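Local coordinates for protein high choriolytic enzyme 1 (Oryzias latipes, PDB 3VTG) that cleaves proteins of the inner layer of the fish egg envelope as a zinc-dependent astacin-family protease, helping the embryo to hatch, at residues A[20-25]-A[49-54]; A[107-112]-A[153-158]; A[147-152]-A[177-182]. All coordinates share one frame; numbering follows the deposited sequence.

Contact 1 (A[20-25]-A[49-54])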
# COMPACT_ATOMS: atom_id res chain seq x y z
N VAL A 20 -7.00 -12.73 -9.72
CA VAL A 20 -7.42 -11.33 -9.74
C VAL A 20 -6.48 -10.60 -10.69
O VAL A 20 -5.36 -10.23 -10.33
CB VAL A 20 -7.41 -10.70 -8.33
CG1 VAL A 20 -7.83 -9.24 -8.39
CG2 VAL A 20 -8.33 -11.48 -7.39
N VAL A 21 -6.94 -10.43 -11.92
CA VAL A 21 -6.11 -9.91 -12.99
C VAL A 21 -6.31 -8.40 -13.09
O VAL A 21 -7.41 -7.93 -13.37
CB VAL A 21 -6.39 -10.63 -14.33
CG1 VAL A 21 -5.62 -9.99 -15.47
CG2 VAL A 21 -6.04 -12.11 -14.21
N ILE A 22 -5.24 -7.65 -12.83
CA ILE A 22 -5.31 -6.20 -12.75
C ILE A 22 -4.51 -5.59 -13.90
O ILE A 22 -3.28 -5.68 -13.91
CB ILE A 22 -4.82 -5.67 -11.39
CG1 ILE A 22 -5.63 -6.31 -10.26
CG2 ILE A 22 -4.89 -4.15 -11.33
CD1 ILE A 22 -5.12 -6.00 -8.87
N PRO A 23 -5.20 -4.97 -14.87
CA PRO A 23 -4.51 -4.39 -16.02
C PRO A 23 -3.85 -3.07 -15.69
O PRO A 23 -4.34 -2.32 -14.84
CB PRO A 23 -5.64 -4.17 -17.04
CG PRO A 23 -6.84 -4.85 -16.48
CD PRO A 23 -6.66 -4.85 -14.99
N TYR A 24 -2.74 -2.78 -16.35
CA TYR A 24 -2.02 -1.53 -16.14
C TYR A 24 -1.36 -1.02 -17.41
O TYR A 24 -1.11 -1.79 -18.34
CB TYR A 24 -0.96 -1.68 -15.04
CG TYR A 24 0.18 -2.61 -15.42
CD1 TYR A 24 1.28 -2.14 -16.14
CD2 TYR A 24 0.14 -3.96 -15.08
CE1 TYR A 24 2.31 -2.99 -16.50
CE2 TYR A 24 1.16 -4.81 -15.44
CZ TYR A 24 2.24 -4.33 -16.15
OH TYR A 24 3.25 -5.18 -16.50
N VAL A 25 -1.09 0.28 -17.43
CA VAL A 25 -0.22 0.90 -18.42
C VAL A 25 0.87 1.68 -17.68
O VAL A 25 0.63 2.18 -16.57
CB VAL A 25 -0.98 1.81 -19.41
CG1 VAL A 25 -1.97 1.00 -20.24
CG2 VAL A 25 -1.69 2.96 -18.70
N THR A 49 0.23 -15.02 -3.67
CA THR A 49 -1.15 -14.52 -3.80
C THR A 49 -1.77 -14.88 -5.15
O THR A 49 -1.08 -15.37 -6.04
CB THR A 49 -1.28 -12.99 -3.58
OG1 THR A 49 -0.99 -12.29 -4.80
CG2 THR A 49 -0.37 -12.49 -2.46
N CYS A 50 -3.07 -14.60 -5.27
CA CYS A 50 -3.79 -14.80 -6.53
C CYS A 50 -3.90 -13.52 -7.37
O CYS A 50 -4.64 -13.47 -8.36
CB CYS A 50 -5.17 -15.45 -6.29
SG CYS A 50 -6.43 -14.44 -5.47
N ILE A 51 -3.14 -12.49 -6.97
CA ILE A 51 -3.09 -11.22 -7.70
C ILE A 51 -2.12 -11.33 -8.88
O ILE A 51 -1.00 -11.81 -8.72
CB ILE A 51 -2.62 -10.06 -6.78
CG1 ILE A 51 -3.52 -9.91 -5.54
CG2 ILE A 51 -2.51 -8.74 -7.54
CD1 ILE A 51 -4.97 -9.61 -5.81
N ARG A 52 -2.57 -10.89 -10.05
CA ARG A 52 -1.72 -10.82 -11.24
C ARG A 52 -1.85 -9.47 -11.93
O ARG A 52 -2.89 -9.16 -12.51
CB ARG A 52 -2.07 -11.94 -12.24
CG ARG A 52 -1.98 -13.36 -11.70
CD ARG A 52 -0.56 -13.81 -11.46
NE ARG A 52 -0.55 -15.18 -10.96
CZ ARG A 52 -0.61 -15.52 -9.67
NH1 ARG A 52 -0.66 -14.58 -8.73
NH2 ARG A 52 -0.61 -16.80 -9.33
N PHE A 53 -0.80 -8.66 -11.86
CA PHE A 53 -0.75 -7.42 -12.62
C PHE A 53 -0.31 -7.74 -14.04
O PHE A 53 0.74 -8.35 -14.24
CB PHE A 53 0.20 -6.42 -11.96
CG PHE A 53 -0.27 -5.94 -10.61
CD1 PHE A 53 -1.23 -4.94 -10.51
CD2 PHE A 53 0.24 -6.48 -9.44
CE1 PHE A 53 -1.67 -4.49 -9.27
CE2 PHE A 53 -0.19 -6.04 -8.20
CZ PHE A 53 -1.15 -5.05 -8.12
N VAL A 54 -1.13 -7.36 -15.03
CA VAL A 54 -0.84 -7.65 -16.44
C VAL A 54 -0.94 -6.39 -17.29
O VAL A 54 -1.74 -5.50 -17.00
CB VAL A 54 -1.78 -8.72 -17.04
CG1 VAL A 54 -1.71 -10.02 -16.26
CG2 VAL A 54 -3.22 -8.22 -17.14
O HOH W 1 3.17 -7.58 -15.47
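The Y24 ring turns one edge to strand 51-55. Backbone atom C of F53 lies at that edge, 3.6 Å from CE2 of Y24. Water 1 is in the ring plane too. It donates to Y24 OH and to F53 O; the hydroxyl is also hydrogen-bonded to E39 of helix 32-43. CG of Y24 sits between the backbone N and the carbonyl carbon (chi1 67°), which brings the ring back across the neighbouring strand. The F53 ring lies alongside I22, with CD1 of F53 3.8 Å from CB of I22, and it also packs edge-to-face with F45. At the guanidinium edge of R52, NH1 gives in-plane bonds to T49 O (2.8 Å) and to I51 O. A bend at chi2 (-71°) folds the arginine back onto its own chain.

The two strands run parallel and belong to a beta-alpha-beta crossover through helix 32-43. Strand 51-55 is an outermost strand of the mixed sheet. Five backbone bonds join the pair, from V20 N to C50 O (2.8 Å) through to Y24 N to V54 O. V20, I22, I51 and F53 share one sheet face, and I22 and I51 touch L105 of helix 94-105. On the other face CG1 of V21 meets CG2 of V54 at a tight 3.4 Å. Just before strand 51-55, C50 SG forms a disulfide with C199 and lies 4.0 Å from CG2 of V20.

Contact 2 (A[107-112]-A[153-158]). With ZN (zinc ion), chain B.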
# COMPACT_ATOMS: atom_id res chain seq x y z
N PHE A 107 -5.63 -1.55 0.55
CA PHE A 107 -5.02 -1.52 1.88
C PHE A 107 -4.51 -0.15 2.29
O PHE A 107 -3.94 0.59 1.48
CB PHE A 107 -3.91 -2.57 1.99
CG PHE A 107 -4.42 -3.97 1.86
CD1 PHE A 107 -5.10 -4.57 2.91
CD2 PHE A 107 -4.27 -4.67 0.67
CE1 PHE A 107 -5.60 -5.86 2.79
CE2 PHE A 107 -4.76 -5.96 0.55
CZ PHE A 107 -5.43 -6.55 1.61
N GLN A 108 -4.72 0.17 3.56
CA GLN A 108 -4.36 1.47 4.12
C GLN A 108 -3.14 1.36 5.02
O GLN A 108 -2.68 0.26 5.32
CB GLN A 108 -5.56 2.06 4.87
CG GLN A 108 -6.80 2.15 4.01
CD GLN A 108 -8.04 2.53 4.78
OE1 GLN A 108 -8.82 1.67 5.18
NE2 GLN A 108 -8.23 3.83 4.99
N HIS A 109 -2.61 2.50 5.45
CA HIS A 109 -1.44 2.51 6.33
C HIS A 109 -1.72 1.85 7.64
O HIS A 109 -2.79 2.06 8.24
CB HIS A 109 -0.93 3.93 6.53
CG HIS A 109 -0.43 4.58 5.27
ND1 HIS A 109 -0.79 5.83 4.90
CD2 HIS A 109 0.40 4.11 4.26
CE1 HIS A 109 -0.22 6.13 3.73
NE2 HIS A 109 0.52 5.08 3.34
N GLU A 110 -0.76 1.05 8.10
CA GLU A 110 -0.91 0.26 9.32
C GLU A 110 -1.27 1.10 10.55
O GLU A 110 -2.12 0.70 11.35
CB GLU A 110 0.35 -0.58 9.58
CG GLU A 110 0.17 -1.69 10.60
CD GLU A 110 -0.67 -2.85 10.08
OE1 GLU A 110 -1.20 -2.79 8.95
OE2 GLU A 110 -0.81 -3.84 10.83
N GLN A 111 -0.63 2.26 10.68
CA GLN A 111 -0.82 3.11 11.86
C GLN A 111 -2.22 3.72 11.95
O GLN A 111 -2.57 4.33 12.96
CB GLN A 111 0.26 4.19 11.96
CG GLN A 111 0.09 5.40 11.04
CD GLN A 111 0.60 5.16 9.63
OE1 GLN A 111 1.27 4.17 9.35
NE2 GLN A 111 0.28 6.09 8.74
N THR A 112 -3.03 3.56 10.90
CA THR A 112 -4.40 4.06 10.90
C THR A 112 -5.44 2.99 11.22
O THR A 112 -6.64 3.26 11.22
CB THR A 112 -4.77 4.76 9.57
OG1 THR A 112 -4.89 3.79 8.52
CG2 THR A 112 -3.74 5.82 9.20
N MET A 153 3.16 -1.49 5.00
CA MET A 153 2.23 -0.36 5.03
C MET A 153 2.39 0.54 6.26
O MET A 153 1.68 1.54 6.40
CB MET A 153 0.77 -0.85 4.94
CG MET A 153 0.47 -1.75 3.75
SD MET A 153 1.00 -1.09 2.16
CE MET A 153 -0.19 0.24 1.93
N HIS A 154 3.32 0.20 7.15
CA HIS A 154 3.54 0.99 8.36
C HIS A 154 4.50 2.11 8.11
O HIS A 154 5.58 1.89 7.57
CB HIS A 154 4.07 0.10 9.48
CG HIS A 154 3.77 0.62 10.87
ND1 HIS A 154 4.22 1.81 11.32
CD2 HIS A 154 3.04 0.06 11.91
CE1 HIS A 154 3.79 2.00 12.58
NE2 HIS A 154 3.07 0.94 12.94
N TYR A 155 4.11 3.33 8.50
CA TYR A 155 5.02 4.48 8.48
C TYR A 155 6.23 4.24 9.39
O TYR A 155 6.12 3.58 10.43
CB TYR A 155 4.30 5.72 8.99
CG TYR A 155 3.50 6.54 7.99
CD1 TYR A 155 3.19 6.06 6.71
CD2 TYR A 155 3.03 7.80 8.34
CE1 TYR A 155 2.45 6.82 5.82
CE2 TYR A 155 2.29 8.57 7.46
CZ TYR A 155 2.01 8.08 6.20
OH TYR A 155 1.27 8.85 5.34
N GLY A 156 7.37 4.81 9.01
CA GLY A 156 8.52 4.88 9.90
C GLY A 156 8.25 5.84 11.05
O GLY A 156 7.32 6.66 10.99
N ARG A 157 9.06 5.75 12.10
CA ARG A 157 8.85 6.53 13.32
C ARG A 157 9.05 8.03 13.12
O ARG A 157 8.57 8.84 13.91
CB ARG A 157 9.74 6.03 14.47
CG ARG A 157 11.23 6.24 14.29
CD ARG A 157 12.04 5.55 15.38
NE ARG A 157 11.83 4.10 15.41
CZ ARG A 157 11.27 3.43 16.41
NH1 ARG A 157 10.87 4.05 17.51
NH2 ARG A 157 11.13 2.11 16.32
N ASP A 158 9.77 8.39 12.05
CA ASP A 158 10.08 9.78 11.74
C ASP A 158 9.30 10.32 10.54
O ASP A 158 9.62 11.39 10.03
CB ASP A 158 11.60 9.95 11.53
CG ASP A 158 12.15 9.07 10.41
OD1 ASP A 158 11.45 8.15 9.94
OD2 ASP A 158 13.32 9.29 10.01
ZN ZN B . 1.22 4.81 1.44
O HOH W 2 1.51 5.86 -0.38
O HOH W 3 3.00 6.16 2.01
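The Y155 side chain reaches over Q111 to the zinc ligand H109. Its CB is 3.4 Å from OE1 of Q111. That oxygen accepts the backbone N-H of Y155 in a nearly straight bond (167°). CG, CD1, CD2 and CE2 of Y155 lie against NE2 of Q111, which sits over the ring centre, 3.2 Å above the plane; NE2 also bonds to N134 O. CE1 of Y155 comes edge-to-face over the centre of the H109 imidazole (planes at 50°), 3.5 Å from CE1 of H109. OH of Y155 ends 3.5 Å from the same CE1. With an alanine here, the H109 imidazole would probably lose the ring edge over one face, and the Q111 amide the ring it lies against.

H109 NE2 binds zinc at 2.0 Å, together with H99, H103 and two waters. In astacin the corresponding tyrosine can be a further ligand; here Y155 OH is 5.6 Å from the zinc ion. M153 is probably the methionine of the Met-turn, and its O accepts from E110 N. Its side chain packs below the site on helix 94-105, F107 rests on helix 187-196, and Y155 and Q111 touch I169 of strand 169-171.

Contact 3 (A[147-152]-A[177-182])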
# COMPACT_ATOMS: atom_id res chain seq x y z
N TYR A 147 -2.37 -6.22 14.42
CA TYR A 147 -1.51 -5.10 14.11
C TYR A 147 -0.10 -5.63 13.85
O TYR A 147 0.42 -6.44 14.62
CB TYR A 147 -1.49 -4.13 15.29
CG TYR A 147 -0.94 -2.77 14.95
CD1 TYR A 147 -1.79 -1.72 14.60
CD2 TYR A 147 0.44 -2.52 14.97
CE1 TYR A 147 -1.29 -0.47 14.29
CE2 TYR A 147 0.95 -1.27 14.66
CZ TYR A 147 0.08 -0.25 14.32
OH TYR A 147 0.57 0.99 14.01
N ASP A 148 0.51 -5.18 12.76
CA ASP A 148 1.80 -5.69 12.33
C ASP A 148 2.82 -4.56 12.18
O ASP A 148 2.81 -3.83 11.19
CB ASP A 148 1.64 -6.46 11.01
CG ASP A 148 2.94 -7.11 10.53
OD1 ASP A 148 3.97 -7.07 11.24
OD2 ASP A 148 2.91 -7.68 9.42
N TYR A 149 3.70 -4.43 13.17
CA TYR A 149 4.76 -3.42 13.13
C TYR A 149 5.63 -3.56 11.89
O TYR A 149 6.21 -2.58 11.41
CB TYR A 149 5.66 -3.53 14.35
CG TYR A 149 5.07 -3.13 15.68
CD1 TYR A 149 4.63 -1.82 15.92
CD2 TYR A 149 5.01 -4.05 16.73
CE1 TYR A 149 4.13 -1.46 17.16
CE2 TYR A 149 4.51 -3.69 17.97
CZ TYR A 149 4.07 -2.40 18.18
OH TYR A 149 3.58 -2.07 19.42
N SER A 150 5.75 -4.78 11.38
CA SER A 150 6.63 -5.09 10.25
C SER A 150 5.96 -4.98 8.88
O SER A 150 6.58 -5.30 7.87
CB SER A 150 7.26 -6.48 10.43
OG SER A 150 6.36 -7.52 10.06
N SER A 151 4.71 -4.52 8.86
CA SER A 151 3.98 -4.35 7.60
C SER A 151 4.65 -3.35 6.68
O SER A 151 5.13 -2.30 7.13
CB SER A 151 2.54 -3.89 7.86
OG SER A 151 1.91 -3.53 6.64
N ILE A 152 4.66 -3.66 5.38
CA ILE A 152 5.16 -2.74 4.36
C ILE A 152 4.29 -1.47 4.30
O ILE A 152 4.66 -0.49 3.65
CB ILE A 152 5.23 -3.45 2.98
CG1 ILE A 152 6.29 -2.79 2.08
CG2 ILE A 152 3.86 -3.53 2.32
CD1 ILE A 152 6.55 -3.54 0.79
N VAL A 177 10.83 -1.49 18.84
CA VAL A 177 10.36 -2.33 17.74
C VAL A 177 10.47 -1.55 16.43
O VAL A 177 9.99 -0.42 16.35
CB VAL A 177 8.90 -2.80 17.96
CG1 VAL A 177 8.47 -3.73 16.85
CG2 VAL A 177 8.75 -3.48 19.31
N PRO A 178 11.12 -2.14 15.40
CA PRO A 178 11.28 -1.42 14.13
C PRO A 178 9.96 -1.24 13.39
O PRO A 178 9.14 -2.15 13.35
CB PRO A 178 12.19 -2.34 13.30
CG PRO A 178 12.78 -3.30 14.26
CD PRO A 178 11.79 -3.45 15.38
N ILE A 179 9.77 -0.04 12.84
CA ILE A 179 8.63 0.25 11.98
C ILE A 179 9.12 0.98 10.73
O ILE A 179 10.10 1.73 10.78
CB ILE A 179 7.53 1.08 12.69
CG1 ILE A 179 8.11 2.32 13.40
CG2 ILE A 179 6.73 0.21 13.66
CD1 ILE A 179 7.06 3.31 13.88
N GLY A 180 8.45 0.74 9.61
CA GLY A 180 8.73 1.47 8.38
C GLY A 180 9.54 0.75 7.32
O GLY A 180 9.97 1.38 6.35
N GLN A 181 9.75 -0.56 7.47
CA GLN A 181 10.51 -1.32 6.47
C GLN A 181 9.85 -1.24 5.10
O GLN A 181 8.63 -1.30 4.98
CB GLN A 181 10.71 -2.78 6.90
CG GLN A 181 9.47 -3.67 6.90
CD GLN A 181 9.12 -4.26 5.53
OE1 GLN A 181 9.94 -4.31 4.62
NE2 GLN A 181 7.88 -4.73 5.40
N ARG A 182 10.68 -1.08 4.07
CA ARG A 182 10.21 -1.13 2.69
C ARG A 182 11.04 -2.12 1.88
O ARG A 182 11.37 -1.89 0.71
CB ARG A 182 10.21 0.27 2.05
CG ARG A 182 9.25 1.27 2.69
CD ARG A 182 7.79 0.87 2.52
NE ARG A 182 6.89 1.86 3.10
CZ ARG A 182 6.47 1.86 4.36
NH1 ARG A 182 6.85 0.91 5.20
NH2 ARG A 182 5.64 2.81 4.79
O HOH W 4 7.10 -1.65 9.02
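The Y149 ring crosses V177 at about a right angle, with CB of V177 over one face, offset toward the rim. CG1 of V177 makes the closest touch, 3.5 Å from CD2 of Y149. Y149 belongs to a type I beta turn, D148 to S151, which leads into the probable Met-turn of this astacin-type protease. An Asx turn is built into it: D148 OD1 accepts from both N and OG of S150. I179 crosses the tyrosine obliquely, its CG2 3.7 Å from CD1 of Y149. The far end of the ring is fixed by a hydrogen bond from Y149 OH to Y119 O.

Farther along, Q181 is turned back to 147-152. With chi1 at 70° its CG is flanked by both N and C of the backbone, and a second bend carries the amide across to the turn. NE2 of Q181 donates to S150 O at 2.8 Å and has a second acceptor in G184 O. Water 4 bridges the backbones: it donates to Y149 O and S151 O and accepts from G180 N. At G180 the backbone angles would jam a CB against the preceding carbonyl oxygen.

R182 and I152 cross beside helix 94-105. The arginine's NH1 donates to Q181 O (2.8 Å) and to H154 O. I152 O, which accepts from ND1 of the zinc ligand H99, lies over the centre of the R182 guanidinium face, 2.9 Å above its plane.

In the fold
Contact 1 is buried sheet pairing on one side of the chain's centre. Contacts 2 and 3 lie together on the other side, with centres 8 Å apart. Contact 2 is buried and contains a zinc ligand; contact 3 is nearer the surface and lies beside the zinc site. Contact 1 rests on regular backbone bonds and apolar packing, aliphatic and aromatic. Contacts 2 and 3 join irregular loops, mostly through side-chain amides and rings, with few backbone-to-backbone bonds. They touch directly, as where E110 OE2 accepts from D148 N, and 147-152 runs straight into 153-158. All three reach helix 94-105: contact 1 packs on L101 and L105, contacts 2 and 3 on its zinc-binding part.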